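Local coordinates for B12-binding domain-containing protein (Kitasatospora setae, PDB 6WTE) that binds cobalamin and a [4Fe-4S] cluster and acts as a methyltransferase of the radical SAM family, probably without using a radical mechanism, at residues T67-D72 against G104-S109; G124-G129 against E236-G241; E85-I90 against E117-E122; L6-N11 against M62-T67. One frame throughout, in Å; residues are numbered along the deposited sequence. Where two conformers were deposited one is given.

Contact 1: residues T67-D72 against G104-S109; sequences TVRNTD and GGIGFS
V68 and F108 meet in the tight part of this contact. V68 N gives a straight bond to G104 O (2.7 Å, 167° at the hydrogen). V68 O takes F108 N at 3.0 Å. R69 O takes G107 N at 2.9 Å, from above the carbonyl plane. V68 CB packs 3.9 Å from F108 CB. Glycine is needed here: a CB on G105 or G107 would strike V68 O or R69 O. T71 holds OG1 between its backbone N and carbonyl carbon (chi1 56°). That sends CG2 to 3.3 Å from G107 O, while OG1 donates to D72 OD1. Without the hydroxyl and methyl, as in an alanine here, D72 OD1 is likely to lose this donor and a gap to open beside G107 O. The T67 side is looser, and a water sits there. It accepts from I106 N at 3.1 Å and gives T67 OG1, whose main partner is cobalamin, only a weak bond. Here the loop after strand 63-67 of the B12-binding domain meets strand 101-104 and helix 106-109, lining the cobalamin pocket. The direct hydrogen bonds across the contact are all main chain, and T67 and N70 use their side chains on cobalamin.

Contact 2: residues G124-G129 against E236-G241; sequences GVKGPG and EPDAKG
K126 stretches out from a CG anti to its backbone N (chi1 -179°) and bends only at its end (chi4 82°), which turns NZ onto D238. The D238 carboxylate is also carried anti to the backbone N. The two side chains cross at about a right angle. NZ meets OD2 of D238 at 2.6 Å, on its syn side and 17° out of the carboxylate plane, as a salt bridge. CE of K126 lies 3.2 Å from OD1 of the same carboxylate. Both ends have second partners: K126 NZ also binds S109 O, and D238 OD1 accepts from F184 N. The charges are therefore buried but well met.

The rest of the contact sets G127 and the P128 ring against helix carbonyls. G127 CA rests 3.4 Å from A239 O in a CA-H...O contact. P128 sets its CD 3.4 Å from K240 O. The loop thus lies against the C-terminal end of helix 236-240. At the backbone angles of G127 a CB would be jammed against the carbonyl O of K126, so this turn calls for glycine.

K240 and E236 point their ends elsewhere, to cobalamin, and P237 touches the iron-sulfur cluster. Segment 124-129 belongs to the B12-binding domain, and segment 236-241 follows the cluster cysteines of the radical SAM core. The contact therefore joins the two domains close to both cofactors. Between these two segments the link is one ion pair, one CA-H...O contact and the packing of P128 on K240 O. The buried pair probably depends on both charges being kept.

Contact 3: residues E85-I90 against E117-E122; sequences EHREII and EYFGIE. With EDO (1,2-ethanediol), chain H.
I90 lays its CD1 over one face of the F119 ring, 3.7 Å from the centroid and 21° off the normal, a CH-pi contact shifted toward CG. The I90 chain has CG1 anti to its carbonyl carbon (chi1 -69°), which leaves CG2 for I121: the two CG2 methyls touch at 3.5 Å. Around the same ring, H86 CB comes to 3.8 Å from F119 CZ, and R87 CB to 3.7 Å from F119 CD1.

R87 runs across Y118. Its CD lies over the face of the phenol ring, 3.9 Å from the centroid. Further along, the guanidinium plane is only 11° from the ring plane, and Y118 OH sits over one guanidinium face. R87 has a second deposited conformer, so this part is less certain. In the one described, a water links R87 NH1 (2.7 Å) to Y118 O.

The C-terminal end of helix 112-119 and the turn after it pack on helix 83-96 in the B12-binding domain. Helix 83-96 makes the crossover between neighbouring parallel strands 63-67 and 101-104, a beta-alpha-beta unit. Helix 112-119 comes after that second strand and the short helix 106-109.

Further out, helix 112-119 ends in a Schellman motif. G120 is its C-prime residue, with positive phi, and I121 N pairs with V116 O. This turn brings I121 round to I90. H86 is held from its far end, where NE2 binds N70 O in the cobalamin loop. At the outer edge, E85 OE1 accepts from O1 of an ethanediol at 2.7 Å, probably left from crystallisation.

Contact 4: residues L6-N11 against M62-T67; sequences LLVNPN and MLVGVT
L6 and V64 lie side by side and point the same way, on the face of the sheet they share with V8 and V66. V64 CG1 is the bump here. It fits between L6 CD2 (4.0 Å) and V8 CG2 (4.1 Å), so the two side chains of strand 6-9 form its hollow. Next along, V66 CG1 meets P10 CG at 3.8 Å. On the other face the roles are reversed. L7 has CG anti to its carbonyl carbon (chi1 -58°), and its CD2 drops over G65 CA at 4.1 Å. A CB on G65 would clash with that methyl, so the glycine makes the hollow that L7 fills.

Four main-chain bonds join the parallel strands. The first runs from L6 N to L63 O, and the last from T67 N to V8 O (3.2 Å). The short strand axes come within 4.7 Å of each other. Past the last bond the chains stay close. T67 CG2 tucks 3.5 Å from V8 O. P10 presses CD against T67 O at 2.9 Å, which is tight. Trading the ring for an alanine is likely to leave a gap beside V66 CG1 and T67 O.

P10 also packs on H86 and I89 of helix 83-96, while L7 faces helix 20-31. The two strands are inner neighbours in the parallel part of a Rossmann-like sheet. Their C-terminal ends open onto the cofactor: N11 ND2 and T67 OG1 both bind cobalamin, as expected for the B12-binding fold.

In the fold
Contact 4 and contact 1 share T67 and run on into each other: V66 O takes G104 N at 3.2 Å, extending the sheet. Their centres are about 12 Å apart, and both border cobalamin. Contact 3 backs them from the helix layer. V68 CG1 packs 3.5 Å from H86 CD2, and I90 CG1 lies 4.2 Å from V66 CG2. Contact 2 joins contact 1 to the radical SAM core. S109 OG meets G127 N at 2.8 Å, while I106 packs on K240. The K240 side chain lies about 3 Å from cobalamin and about 7 Å from the iron-sulfur cluster. Contacts 2 and 4 do not touch.

Contact 1: residues T67-D72 against G104-S109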
loop_
_atom_site.group_PDB
_atom_site.type_symbol
_atom_site.label_atom_id
_atom_site.label_comp_id
_atom_site.label_asym_id
_atom_site.label_seq_id
_atom_site.Cartn_x
_atom_site.Cartn_y
_atom_site.Cartn_z
ATOM N N THR A 67 -13.196 3.179 3.399
ATOM C CA THR A 67 -11.841 3.097 2.857
ATOM C C THR A 67 -11.412 1.634 2.764
ATOM O O THR A 67 -11.471 0.895 3.752
ATOM C CB THR A 67 -10.859 3.923 3.698
ATOM O OG1 THR A 67 -9.541 3.823 3.143
ATOM C CG2 THR A 67 -10.842 3.479 5.163
ATOM N N VAL A 68 -11.008 1.207 1.573
ATOM C CA VAL A 68 -10.585 -0.168 1.338
ATOM C C VAL A 68 -9.106 -0.107 0.979
ATOM O O VAL A 68 -8.733 0.149 -0.172
ATOM C CB VAL A 68 -11.436 -0.847 0.258
ATOM C CG1 VAL A 68 -10.824 -2.187 -0.190
ATOM C CG2 VAL A 68 -12.830 -1.072 0.812
ATOM N N ARG A 69 -8.261 -0.296 1.991
ATOM C CA ARG A 69 -6.823 -0.113 1.828
ATOM C C ARG A 69 -6.167 -1.310 1.151
ATOM O O ARG A 69 -5.302 -1.138 0.285
ATOM C CB ARG A 69 -6.182 0.136 3.191
ATOM C CG ARG A 69 -4.697 0.485 3.152
ATOM C CD ARG A 69 -4.147 0.406 4.567
ATOM N NE ARG A 69 -2.820 1.007 4.709
ATOM C CZ ARG A 69 -1.683 0.389 4.416
ATOM N NH1 ARG A 69 -0.535 1.029 4.587
ATOM N NH2 ARG A 69 -1.691 -0.858 3.962
ATOM N N ASN A 70 -6.527 -2.521 1.570
ATOM C CA ASN A 70 -5.914 -3.750 1.084
ATOM C C ASN A 70 -6.983 -4.636 0.461
ATOM O O ASN A 70 -8.048 -4.835 1.053
ATOM C CB ASN A 70 -5.216 -4.513 2.215
ATOM C CG ASN A 70 -4.417 -3.603 3.138
ATOM O OD1 ASN A 70 -3.703 -2.710 2.687
ATOM N ND2 ASN A 70 -4.537 -3.834 4.439
ATOM N N THR A 71 -6.706 -5.158 -0.734
ATOM C CA THR A 71 -7.603 -6.154 -1.315
ATOM C C THR A 71 -7.318 -7.546 -0.775
ATOM O O THR A 71 -8.240 -8.355 -0.628
ATOM C CB THR A 71 -7.466 -6.169 -2.837
ATOM O OG1 THR A 71 -6.093 -6.409 -3.186
ATOM C CG2 THR A 71 -7.906 -4.845 -3.422
ATOM N N ASP A 72 -6.048 -7.837 -0.503
ATOM C CA ASP A 72 -5.595 -9.119 0.018
ATOM C C ASP A 72 -4.219 -8.882 0.624
ATOM O O ASP A 72 -3.712 -7.760 0.618
ATOM C CB ASP A 72 -5.565 -10.210 -1.069
ATOM C CG ASP A 72 -4.655 -9.874 -2.237
ATOM O OD1 ASP A 72 -4.984 -8.946 -3.004
ATOM O OD2 ASP A 72 -3.613 -10.561 -2.401
ATOM N N GLY A 104 -13.410 3.950 -1.639
ATOM C CA GLY A 104 -12.135 4.484 -2.079
ATOM C C GLY A 104 -11.042 3.718 -1.365
ATOM O O GLY A 104 -11.317 2.833 -0.552
ATOM N N GLY A 105 -9.799 4.057 -1.677
ATOM C CA GLY A 105 -8.646 3.393 -1.094
ATOM C C GLY A 105 -7.591 3.097 -2.141
ATOM O O GLY A 105 -7.844 3.111 -3.346
ATOM N N ILE A 106 -6.365 2.843 -1.672
ATOM C CA ILE A 106 -5.316 2.441 -2.602
ATOM C C ILE A 106 -5.614 1.051 -3.164
ATOM O O ILE A 106 -5.716 0.874 -4.383
ATOM C CB ILE A 106 -3.923 2.546 -1.943
ATOM C CG1 ILE A 106 -2.874 1.767 -2.739
ATOM C CG2 ILE A 106 -3.941 2.121 -0.468
ATOM C CD1 ILE A 106 -2.728 2.181 -4.195
ATOM N N GLY A 107 -5.810 0.057 -2.292
ATOM C CA GLY A 107 -6.242 -1.251 -2.774
ATOM C C GLY A 107 -7.523 -1.180 -3.584
ATOM O O GLY A 107 -7.652 -1.830 -4.629
ATOM N N PHE A 108 -8.479 -0.374 -3.126
ATOM C CA PHE A 108 -9.713 -0.171 -3.885
ATOM C C PHE A 108 -9.427 0.319 -5.302
ATOM O O PHE A 108 -10.029 -0.162 -6.274
ATOM C CB PHE A 108 -10.590 0.827 -3.132
ATOM C CG PHE A 108 -11.956 1.017 -3.728
ATOM C CD1 PHE A 108 -13.011 0.214 -3.326
ATOM C CD2 PHE A 108 -12.195 2.017 -4.662
ATOM C CE1 PHE A 108 -14.279 0.397 -3.857
ATOM C CE2 PHE A 108 -13.472 2.195 -5.200
ATOM C CZ PHE A 108 -14.500 1.391 -4.793
ATOM N N SER A 109 -8.491 1.258 -5.442
ATOM C CA SER A 109 -8.178 1.866 -6.732
ATOM C C SER A 109 -7.462 0.924 -7.695
ATOM O O SER A 109 -7.315 1.277 -8.874
ATOM C CB SER A 109 -7.330 3.124 -6.514
ATOM O OG SER A 109 -8.083 4.133 -5.855
HETATM O O HOH W 1 -6.597 3.467 1.389
#

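Contact 2: residues G124-G129 against E236-G241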
loop_
_atom_site.group_PDB
_atom_site.type_symbol
_atom_site.label_atom_id
_atom_site.label_comp_id
_atom_site.label_asym_id
_atom_site.label_seq_id
_atom_site.Cartn_x
_atom_site.Cartn_y
_atom_site.Cartn_z
ATOM N N GLY A 124 -17.856 5.066 -6.361
ATOM C CA GLY A 124 -16.470 4.729 -6.115
ATOM C C GLY A 124 -15.549 5.827 -6.605
ATOM O O GLY A 124 -15.895 6.621 -7.482
ATOM N N VAL A 125 -14.356 5.865 -6.014
ATOM C CA VAL A 125 -13.334 6.834 -6.387
ATOM C C VAL A 125 -12.025 6.093 -6.605
ATOM O O VAL A 125 -11.640 5.253 -5.785
ATOM C CB VAL A 125 -13.156 7.931 -5.317
ATOM C CG1 VAL A 125 -12.023 8.859 -5.702
ATOM C CG2 VAL A 125 -14.455 8.724 -5.147
ATOM N N LYS A 126 -11.353 6.398 -7.711
ATOM C CA LYS A 126 -10.045 5.840 -8.034
ATOM C C LYS A 126 -8.998 6.929 -7.831
ATOM O O LYS A 126 -9.087 7.999 -8.441
ATOM C CB LYS A 126 -10.028 5.320 -9.472
ATOM C CG LYS A 126 -8.727 4.696 -9.913
ATOM C CD LYS A 126 -8.783 4.346 -11.406
ATOM C CE LYS A 126 -7.512 3.607 -11.851
ATOM N NZ LYS A 126 -7.527 2.151 -11.551
ATOM N N GLY A 127 -8.021 6.669 -6.963
ATOM C CA GLY A 127 -6.991 7.643 -6.677
ATOM C C GLY A 127 -7.344 8.534 -5.499
ATOM O O GLY A 127 -8.276 8.251 -4.741
ATOM N N PRO A 128 -6.609 9.639 -5.330
ATOM C CA PRO A 128 -6.865 10.532 -4.188
ATOM C C PRO A 128 -8.315 10.992 -4.166
ATOM O O PRO A 128 -8.886 11.355 -5.195
ATOM C CB PRO A 128 -5.911 11.708 -4.432
ATOM C CG PRO A 128 -4.830 11.147 -5.315
ATOM C CD PRO A 128 -5.495 10.106 -6.175
ATOM N N GLY A 129 -8.908 10.997 -2.979
ATOM C CA GLY A 129 -10.343 11.199 -2.929
ATOM C C GLY A 129 -10.839 12.510 -2.349
ATOM O O GLY A 129 -12.036 12.795 -2.443
ATOM N N GLU A 236 0.909 1.110 -8.320
ATOM C CA GLU A 236 0.786 2.465 -7.786
ATOM C C GLU A 236 0.710 3.558 -8.849
ATOM O O GLU A 236 -0.024 4.534 -8.642
ATOM C CB GLU A 236 1.930 2.751 -6.799
ATOM C CG GLU A 236 1.936 1.744 -5.656
ATOM C CD GLU A 236 2.743 2.168 -4.455
ATOM O OE1 GLU A 236 2.950 3.391 -4.250
ATOM O OE2 GLU A 236 3.163 1.261 -3.704
ATOM N N PRO A 237 1.438 3.485 -9.973
ATOM C CA PRO A 237 1.211 4.512 -11.003
ATOM C C PRO A 237 -0.255 4.615 -11.394
ATOM O O PRO A 237 -0.793 5.722 -11.507
ATOM C CB PRO A 237 2.101 4.049 -12.162
ATOM C CG PRO A 237 3.233 3.353 -11.478
ATOM C CD PRO A 237 2.605 2.641 -10.303
ATOM N N ASP A 238 -0.935 3.487 -11.560
ATOM C CA ASP A 238 -2.345 3.558 -11.917
ATOM C C ASP A 238 -3.210 3.928 -10.720
ATOM O O ASP A 238 -4.085 4.795 -10.821
ATOM C CB ASP A 238 -2.830 2.238 -12.490
ATOM C CG ASP A 238 -4.331 2.213 -12.622
ATOM O OD1 ASP A 238 -4.841 2.963 -13.473
ATOM O OD2 ASP A 238 -4.993 1.489 -11.851
ATOM N N ALA A 239 -3.001 3.256 -9.589
ATOM C CA ALA A 239 -3.929 3.387 -8.472
ATOM C C ALA A 239 -3.736 4.682 -7.691
ATOM O O ALA A 239 -4.688 5.167 -7.068
ATOM C CB ALA A 239 -3.791 2.185 -7.538
ATOM N N LYS A 240 -2.533 5.246 -7.692
ATOM C CA LYS A 240 -2.289 6.546 -7.074
ATOM C C LYS A 240 -2.285 7.685 -8.081
ATOM O O LYS A 240 -2.836 8.753 -7.805
ATOM C CB LYS A 240 -0.949 6.542 -6.322
ATOM C CG LYS A 240 -0.765 5.377 -5.365
ATOM C CD LYS A 240 -1.727 5.454 -4.180
ATOM C CE LYS A 240 -1.416 6.621 -3.254
ATOM N NZ LYS A 240 -2.025 6.422 -1.902
ATOM N N GLY A 241 -1.667 7.494 -9.235
ATOM C CA GLY A 241 -1.535 8.555 -10.217
ATOM C C GLY A 241 -0.139 8.505 -10.795
ATOM O O GLY A 241 0.825 8.141 -10.123
#

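Contact 3: residues E85-I90 against E117-E122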
loop_
_atom_site.group_PDB
_atom_site.type_symbol
_atom_site.label_atom_id
_atom_site.label_comp_id
_atom_site.label_asym_id
_atom_site.label_seq_id
_atom_site.Cartn_x
_atom_site.Cartn_y
_atom_site.Cartn_z
ATOM N N GLU A 85 -14.402 -9.903 3.569
ATOM C CA GLU A 85 -14.658 -9.301 4.873
ATOM C C GLU A 85 -15.118 -7.857 4.737
ATOM O O GLU A 85 -15.976 -7.402 5.504
ATOM C CB GLU A 85 -13.400 -9.373 5.739
ATOM C CG GLU A 85 -12.993 -10.780 6.125
ATOM C CD GLU A 85 -11.702 -10.805 6.916
ATOM O OE1 GLU A 85 -10.636 -10.523 6.328
ATOM O OE2 GLU A 85 -11.756 -11.073 8.131
ATOM N N HIS A 86 -14.547 -7.113 3.783
ATOM C CA HIS A 86 -15.010 -5.749 3.551
ATOM C C HIS A 86 -16.470 -5.740 3.121
ATOM O O HIS A 86 -17.253 -4.898 3.573
ATOM C CB HIS A 86 -14.164 -5.054 2.489
ATOM C CG HIS A 86 -12.734 -4.841 2.879
ATOM N ND1 HIS A 86 -12.327 -4.693 4.186
ATOM C CD2 HIS A 86 -11.615 -4.748 2.122
ATOM C CE1 HIS A 86 -11.017 -4.515 4.219
ATOM N NE2 HIS A 86 -10.561 -4.544 2.978
ATOM N N ARG A 87 -16.849 -6.668 2.239
ATOM C CA ARG A 87 -18.229 -6.713 1.766
ATOM C C ARG A 87 -19.190 -7.024 2.906
ATOM O O ARG A 87 -20.295 -6.476 2.965
ATOM C CB ARG A 87 -18.369 -7.745 0.646
ATOM C CG ARG A 87 -19.773 -7.821 0.053
ATOM C CD ARG A 87 -19.878 -8.875 -1.041
ATOM N NE ARG A 87 -19.726 -10.230 -0.517
ATOM C CZ ARG A 87 -20.052 -11.332 -1.186
ATOM N NH1 ARG A 87 -20.557 -11.246 -2.408
ATOM N NH2 ARG A 87 -19.877 -12.523 -0.629
ATOM N N GLU A 88 -18.787 -7.910 3.820
ATOM C CA GLU A 88 -19.636 -8.216 4.967
ATOM C C GLU A 88 -19.942 -6.958 5.776
ATOM O O GLU A 88 -21.092 -6.735 6.182
ATOM C CB GLU A 88 -18.966 -9.277 5.840
ATOM C CG GLU A 88 -19.835 -9.780 6.973
ATOM C CD GLU A 88 -19.108 -10.746 7.894
ATOM O OE1 GLU A 88 -17.855 -10.790 7.857
ATOM O OE2 GLU A 88 -19.795 -11.468 8.650
ATOM N N ILE A 89 -18.932 -6.115 5.998
ATOM C CA ILE A 89 -19.141 -4.870 6.731
ATOM C C ILE A 89 -20.056 -3.935 5.948
ATOM O O ILE A 89 -20.983 -3.340 6.510
ATOM C CB ILE A 89 -17.789 -4.210 7.058
ATOM C CG1 ILE A 89 -17.078 -4.993 8.174
ATOM C CG2 ILE A 89 -17.986 -2.735 7.425
ATOM C CD1 ILE A 89 -15.572 -4.732 8.284
ATOM N N ILE A 90 -19.825 -3.808 4.641
ATOM C CA ILE A 90 -20.654 -2.926 3.819
ATOM C C ILE A 90 -22.094 -3.429 3.767
ATOM O O ILE A 90 -23.043 -2.636 3.790
ATOM C CB ILE A 90 -20.044 -2.785 2.415
ATOM C CG1 ILE A 90 -18.737 -1.984 2.502
ATOM C CG2 ILE A 90 -21.054 -2.144 1.462
ATOM C CD1 ILE A 90 -17.918 -1.982 1.219
ATOM N N GLU A 117 -19.116 -2.874 -7.987
ATOM C CA GLU A 117 -20.152 -3.848 -8.318
ATOM C C GLU A 117 -20.194 -4.988 -7.305
ATOM O O GLU A 117 -21.279 -5.430 -6.907
ATOM C CB GLU A 117 -19.931 -4.374 -9.741
ATOM C CG GLU A 117 -19.929 -3.265 -10.797
ATOM C CD GLU A 117 -19.999 -3.789 -12.221
ATOM O OE1 GLU A 117 -20.079 -5.020 -12.400
ATOM O OE2 GLU A 117 -19.950 -2.966 -13.162
ATOM N N TYR A 118 -19.025 -5.469 -6.868
ATOM C CA TYR A 118 -18.973 -6.556 -5.890
ATOM C C TYR A 118 -19.587 -6.135 -4.559
ATOM O O TYR A 118 -20.360 -6.884 -3.951
ATOM C CB TYR A 118 -17.519 -6.995 -5.696
ATOM C CG TYR A 118 -17.277 -8.047 -4.635
ATOM C CD1 TYR A 118 -17.690 -9.362 -4.817
ATOM C CD2 TYR A 118 -16.597 -7.732 -3.465
ATOM C CE1 TYR A 118 -17.444 -10.328 -3.854
ATOM C CE2 TYR A 118 -16.346 -8.694 -2.492
ATOM C CZ TYR A 118 -16.769 -9.984 -2.694
ATOM O OH TYR A 118 -16.516 -10.930 -1.729
ATOM N N PHE A 119 -19.237 -4.938 -4.082
ATOM C CA PHE A 119 -19.776 -4.452 -2.812
ATOM C C PHE A 119 -21.235 -4.041 -2.922
ATOM O O PHE A 119 -21.917 -3.937 -1.894
ATOM C CB PHE A 119 -18.968 -3.259 -2.307
ATOM C CG PHE A 119 -17.558 -3.592 -1.890
ATOM C CD1 PHE A 119 -17.233 -4.839 -1.383
ATOM C CD2 PHE A 119 -16.569 -2.633 -1.982
ATOM C CE1 PHE A 119 -15.928 -5.127 -0.984
ATOM C CE2 PHE A 119 -15.274 -2.910 -1.594
ATOM C CZ PHE A 119 -14.955 -4.164 -1.095
ATOM N N GLY A 120 -21.718 -3.783 -4.134
ATOM C CA GLY A 120 -23.090 -3.343 -4.306
ATOM C C GLY A 120 -23.342 -1.930 -3.839
ATOM O O GLY A 120 -24.426 -1.639 -3.322
ATOM N N ILE A 121 -22.368 -1.040 -4.001
ATOM C CA ILE A 121 -22.455 0.315 -3.474
ATOM C C ILE A 121 -22.701 1.286 -4.622
ATOM O O ILE A 121 -22.549 0.955 -5.796
ATOM C CB ILE A 121 -21.200 0.709 -2.666
ATOM C CG1 ILE A 121 -19.938 0.646 -3.542
ATOM C CG2 ILE A 121 -21.069 -0.181 -1.446
ATOM C CD1 ILE A 121 -18.637 1.061 -2.812
ATOM N N GLU A 122 -23.086 2.513 -4.261
ATOM C CA GLU A 122 -23.502 3.499 -5.250
ATOM C C GLU A 122 -22.328 4.127 -5.989
ATOM O O GLU A 122 -22.415 4.368 -7.199
ATOM C CB GLU A 122 -24.326 4.595 -4.572
ATOM C CG GLU A 122 -25.772 4.225 -4.275
ATOM C CD GLU A 122 -25.950 3.385 -3.020
ATOM O OE1 GLU A 122 -24.997 3.239 -2.224
ATOM O OE2 GLU A 122 -27.071 2.886 -2.815
HETATM C C1 EDO H . -8.243 -9.358 8.870
HETATM O O1 EDO H . -9.312 -8.900 8.035
HETATM C C2 EDO H . -8.810 -10.266 9.955
HETATM O O2 EDO H . -9.676 -11.235 9.353
HETATM O O HOH W 2 -21.317 -9.522 -4.382
#

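Contact 4: residues L6-N11 against M62-T67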
loop_
_atom_site.group_PDB
_atom_site.type_symbol
_atom_site.label_atom_id
_atom_site.label_comp_id
_atom_site.label_asym_id
_atom_site.label_seq_id
_atom_site.Cartn_x
_atom_site.Cartn_y
_atom_site.Cartn_z
ATOM N N LEU A 6 -20.260 10.151 7.243
ATOM C CA LEU A 6 -19.620 9.090 8.010
ATOM C C LEU A 6 -18.508 8.467 7.179
ATOM O O LEU A 6 -18.713 8.171 5.998
ATOM C CB LEU A 6 -20.625 8.010 8.404
ATOM C CG LEU A 6 -19.989 6.724 8.934
ATOM C CD1 LEU A 6 -19.274 6.957 10.284
ATOM C CD2 LEU A 6 -21.039 5.628 9.022
ATOM N N LEU A 7 -17.345 8.268 7.797
ATOM C CA LEU A 7 -16.234 7.544 7.186
ATOM C C LEU A 7 -15.947 6.309 8.028
ATOM O O LEU A 7 -15.779 6.415 9.247
ATOM C CB LEU A 7 -14.987 8.428 7.075
ATOM C CG LEU A 7 -15.158 9.725 6.277
ATOM C CD1 LEU A 7 -13.919 10.607 6.400
ATOM C CD2 LEU A 7 -15.436 9.386 4.799
ATOM N N VAL A 8 -15.904 5.144 7.384
ATOM C CA VAL A 8 -15.750 3.862 8.065
ATOM C C VAL A 8 -14.391 3.270 7.717
ATOM O O VAL A 8 -14.044 3.168 6.534
ATOM C CB VAL A 8 -16.869 2.885 7.666
ATOM C CG1 VAL A 8 -16.656 1.534 8.332
ATOM C CG2 VAL A 8 -18.241 3.460 8.021
ATOM N N ASN A 9 -13.633 2.853 8.745
ATOM C CA ASN A 9 -12.438 2.055 8.512
ATOM C C ASN A 9 -12.755 0.587 8.751
ATOM O O ASN A 9 -12.930 0.183 9.908
ATOM C CB ASN A 9 -11.284 2.493 9.411
ATOM C CG ASN A 9 -10.020 1.726 9.104
ATOM O OD1 ASN A 9 -9.814 1.317 7.961
ATOM N ND2 ASN A 9 -9.186 1.497 10.110
ATOM N N PRO A 10 -12.829 -0.246 7.713
ATOM C CA PRO A 10 -13.101 -1.674 7.904
ATOM C C PRO A 10 -11.859 -2.524 8.107
ATOM O O PRO A 10 -11.984 -3.747 8.240
ATOM C CB PRO A 10 -13.788 -2.038 6.579
ATOM C CG PRO A 10 -13.022 -1.231 5.588
ATOM C CD PRO A 10 -12.718 0.092 6.285
ATOM N N ASN A 11 -10.680 -1.907 8.132
ATOM C CA ASN A 11 -9.431 -2.651 8.231
ATOM C C ASN A 11 -9.375 -3.417 9.545
ATOM O O ASN A 11 -9.414 -2.819 10.623
ATOM C CB ASN A 11 -8.251 -1.688 8.115
ATOM C CG ASN A 11 -6.949 -2.394 7.792
ATOM O OD1 ASN A 11 -6.824 -3.608 7.961
ATOM N ND2 ASN A 11 -5.975 -1.636 7.316
ATOM N N MET A 62 -25.678 11.558 5.736
ATOM C CA MET A 62 -26.244 11.590 4.394
ATOM C C MET A 62 -25.333 10.955 3.354
ATOM O O MET A 62 -25.753 10.791 2.207
ATOM C CB MET A 62 -26.592 13.030 3.985
ATOM C CG MET A 62 -25.483 14.039 4.164
ATOM S SD MET A 62 -24.395 14.134 2.726
ATOM C CE MET A 62 -23.142 15.255 3.344
ATOM N N LEU A 63 -24.118 10.572 3.741
ATOM C CA LEU A 63 -23.170 9.898 2.865
ATOM C C LEU A 63 -22.263 9.043 3.739
ATOM O O LEU A 63 -21.853 9.478 4.820
ATOM C CB LEU A 63 -22.348 10.911 2.062
ATOM C CG LEU A 63 -21.216 10.408 1.159
ATOM C CD1 LEU A 63 -21.745 9.492 0.048
ATOM C CD2 LEU A 63 -20.463 11.601 0.568
ATOM N N VAL A 64 -21.973 7.826 3.283
ATOM C CA VAL A 64 -21.115 6.894 4.010
ATOM C C VAL A 64 -19.951 6.526 3.102
ATOM O O VAL A 64 -20.155 5.974 2.015
ATOM C CB VAL A 64 -21.879 5.636 4.457
ATOM C CG1 VAL A 64 -20.944 4.655 5.158
ATOM C CG2 VAL A 64 -23.060 6.003 5.361
ATOM N N GLY A 65 -18.739 6.852 3.532
ATOM C CA GLY A 65 -17.536 6.477 2.808
ATOM C C GLY A 65 -16.854 5.313 3.505
ATOM O O GLY A 65 -16.804 5.255 4.733
ATOM N N VAL A 66 -16.347 4.375 2.713
ATOM C CA VAL A 66 -15.629 3.219 3.244
ATOM C C VAL A 66 -14.258 3.165 2.586
ATOM O O VAL A 66 -14.159 3.096 1.354
ATOM C CB VAL A 66 -16.395 1.908 3.006
ATOM C CG1 VAL A 66 -15.651 0.750 3.643
ATOM C CG2 VAL A 66 -17.818 2.002 3.576
ATOM N N THR A 67 -13.196 3.179 3.399
ATOM C CA THR A 67 -11.841 3.097 2.857
ATOM C C THR A 67 -11.412 1.634 2.764
ATOM O O THR A 67 -11.471 0.895 3.752
ATOM C CB THR A 67 -10.859 3.923 3.698
ATOM O OG1 THR A 67 -9.541 3.823 3.143
ATOM C CG2 THR A 67 -10.842 3.479 5.163
#